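Local structure of putative ATP-grasp superfamily protein (3DF7) at residues D133-I138 and I149-E154. The protein is of unknown function but, as a member of the ATP-grasp superfamily, probably binds ATP and a metal ion. Residues are numbered along the deposited sequence; the frame is centred on the assembly and turned at random.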
loop_
_atom_site.group_PDB
_atom_site.type_symbol
_atom_site.label_atom_id
_atom_site.label_comp_id
_atom_site.label_asym_id
_atom_site.label_seq_id
_atom_site.Cartn_x
_atom_site.Cartn_y
_atom_site.Cartn_z
ATOM N N ASP A 133 28.059 6.141 7.741
ATOM C CA ASP A 133 28.748 6.341 9.010
ATOM C C ASP A 133 27.747 6.350 10.154
ATOM O O ASP A 133 28.058 5.922 11.262
ATOM C CB ASP A 133 29.531 7.657 9.006
ATOM C CG ASP A 133 30.753 7.603 8.115
ATOM O OD1 ASP A 133 31.469 6.580 8.167
ATOM O OD2 ASP A 133 31.002 8.578 7.373
ATOM N N CYS A 134 26.544 6.840 9.879
ATOM C CA CYS A 134 25.492 6.894 10.888
ATOM C C CYS A 134 24.847 5.520 11.030
ATOM O O CYS A 134 25.008 4.666 10.163
ATOM C CB CYS A 134 24.422 7.912 10.482
ATOM S SG CYS A 134 23.607 7.547 8.897
ATOM N N LYS A 135 24.127 5.310 12.127
ATOM C CA LYS A 135 23.439 4.043 12.339
ATOM C C LYS A 135 22.521 3.837 11.141
ATOM O O LYS A 135 21.715 4.713 10.807
ATOM C CB LYS A 135 22.612 4.095 13.622
ATOM C CG LYS A 135 21.747 2.867 13.853
ATOM C CD LYS A 135 20.873 3.057 15.073
ATOM C CE LYS A 135 19.980 1.856 15.314
ATOM N NZ LYS A 135 19.170 2.016 16.555
ATOM N N PHE A 136 22.645 2.684 10.492
ATOM C CA PHE A 136 21.834 2.401 9.316
ATOM C C PHE A 136 21.405 0.945 9.237
ATOM O O PHE A 136 21.939 0.084 9.934
ATOM C CB PHE A 136 22.621 2.767 8.049
ATOM C CG PHE A 136 23.724 1.794 7.711
ATOM C CD1 PHE A 136 23.487 0.722 6.852
ATOM C CD2 PHE A 136 24.992 1.934 8.274
ATOM C CE1 PHE A 136 24.495 -0.199 6.553
ATOM C CE2 PHE A 136 26.009 1.022 7.985
ATOM C CZ PHE A 136 25.763 -0.047 7.125
ATOM N N ILE A 137 20.418 0.683 8.392
ATOM C CA ILE A 137 19.938 -0.670 8.172
ATOM C C ILE A 137 19.989 -0.849 6.668
ATOM O O ILE A 137 20.063 0.133 5.930
ATOM C CB ILE A 137 18.480 -0.864 8.651
ATOM C CG1 ILE A 137 17.572 0.196 8.023
ATOM C CG2 ILE A 137 18.415 -0.798 10.170
ATOM C CD1 ILE A 137 16.111 0.042 8.399
ATOM N N ILE A 138 19.979 -2.090 6.206
ATOM C CA ILE A 138 19.995 -2.319 4.773
ATOM C C ILE A 138 18.626 -2.825 4.352
ATOM O O ILE A 138 17.890 -3.391 5.157
ATOM C CB ILE A 138 21.063 -3.351 4.354
ATOM C CG1 ILE A 138 20.785 -4.705 5.015
ATOM C CG2 ILE A 138 22.445 -2.832 4.705
ATOM C CD1 ILE A 138 21.585 -5.842 4.415
ATOM N N ILE A 149 15.200 -6.646 5.395
ATOM C CA ILE A 149 15.624 -5.441 6.096
ATOM C C ILE A 149 16.252 -5.784 7.442
ATOM O O ILE A 149 15.777 -6.668 8.152
ATOM C CB ILE A 149 14.435 -4.491 6.347
ATOM C CG1 ILE A 149 13.779 -4.110 5.017
ATOM C CG2 ILE A 149 14.911 -3.244 7.070
ATOM C CD1 ILE A 149 12.549 -3.233 5.168
ATOM N N GLY A 150 17.321 -5.076 7.789
ATOM C CA GLY A 150 17.982 -5.326 9.055
ATOM C C GLY A 150 19.374 -4.733 9.120
ATOM O O GLY A 150 19.841 -4.099 8.171
ATOM N N PHE A 151 20.040 -4.934 10.251
ATOM C CA PHE A 151 21.392 -4.430 10.435
ATOM C C PHE A 151 22.366 -5.296 9.651
ATOM O O PHE A 151 22.184 -6.509 9.531
ATOM C CB PHE A 151 21.773 -4.446 11.920
ATOM C CG PHE A 151 20.964 -3.505 12.763
ATOM C CD1 PHE A 151 20.937 -2.144 12.480
ATOM C CD2 PHE A 151 20.233 -3.980 13.848
ATOM C CE1 PHE A 151 20.193 -1.268 13.265
ATOM C CE2 PHE A 151 19.485 -3.114 14.639
ATOM C CZ PHE A 151 19.466 -1.752 14.347
ATOM N N SER A 152 23.400 -4.662 9.112
ATOM C CA SER A 152 24.416 -5.363 8.344
ATOM C C SER A 152 25.636 -4.465 8.220
ATOM O O SER A 152 25.507 -3.262 8.003
ATOM C CB SER A 152 23.883 -5.712 6.954
ATOM O OG SER A 152 24.861 -6.391 6.185
ATOM N N ASP A 153 26.821 -5.043 8.369
ATOM C CA ASP A 153 28.038 -4.256 8.263
ATOM C C ASP A 153 28.280 -3.851 6.817
ATOM O O ASP A 153 28.803 -2.773 6.548
ATOM C CB ASP A 153 29.231 -5.051 8.792
ATOM C CG ASP A 153 29.071 -5.431 10.249
ATOM O OD1 ASP A 153 28.144 -6.207 10.563
ATOM O OD2 ASP A 153 29.863 -4.948 11.081
ATOM N N GLU A 154 27.886 -4.713 5.884
ATOM C CA GLU A 154 28.072 -4.423 4.465
ATOM C C GLU A 154 26.744 -4.294 3.729
ATOM O O GLU A 154 25.700 -4.722 4.220
ATOM C CB GLU A 154 28.908 -5.524 3.807
ATOM C CG GLU A 154 30.316 -5.661 4.367
ATOM C CD GLU A 154 31.125 -4.382 4.238
ATOM O OE1 GLU A 154 31.227 -3.847 3.115
ATOM O OE2 GLU A 154 31.663 -3.912 5.262
HETATM O O HOH W 1 23.508 -1.948 9.495
#
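Ile138 and Gly150 hold each other by two backbone hydrogen bonds. Ile138 N gives its hydrogen to Gly150 O at 2.8 Å, almost straight at 172°. Gly150 N returns a longer bond to Ile138 O. The same carbonyl oxygen takes a CA-H...O contact from Ile149 CA. Two residues along on each chain, a water lies between the backbones. It donates to Phe136 O and accepts from Ser152 N, the latter at 2.7 Å, and so bridges the two backbones. The water also sits over one face of the Phe136 ring, towards its rim.

Side chains fill in on both sides of this pairing. On one, Ile138 CD1 presses on Ser152 CB at 3.4 Å, tighter than usual. Its CG1 lies between the backbone N and the carbonyl carbon (chi1 61°), which carries the chain over Gly150 O and on to the serine. Cutting this side chain back to alanine is likely to open a gap beside Ser152 CB and lose the contact over Gly150 O. On the other side, Ile137 splits its branches: CD1 meets Ile149 CG2, and CG2 meets Phe151 CE1 at 3.6 Å.

This is a single antiparallel bridge. It lines the loop leading to strand 159-163 along strand 136-140, an outermost strand of a small three-stranded antiparallel sheet within the ATP-grasp domain. Ile137 pairs by backbone with Gln162 on the sheet side.

The backbone angles of Gly150 would jam a CB against the preceding carbonyl oxygen, which by itself calls for glycine. The Phe151 ring turns an edge to Phe136 O, while Lys135 reaches it through CE, its chain extended. Phe193 meets that ring edge-to-face. Further along, Ser152 OG donates to Glu154 O at 2.7 Å, in the carbonyl plane on a lone pair, a bond within the loop from the serine to the carbonyl two residues on.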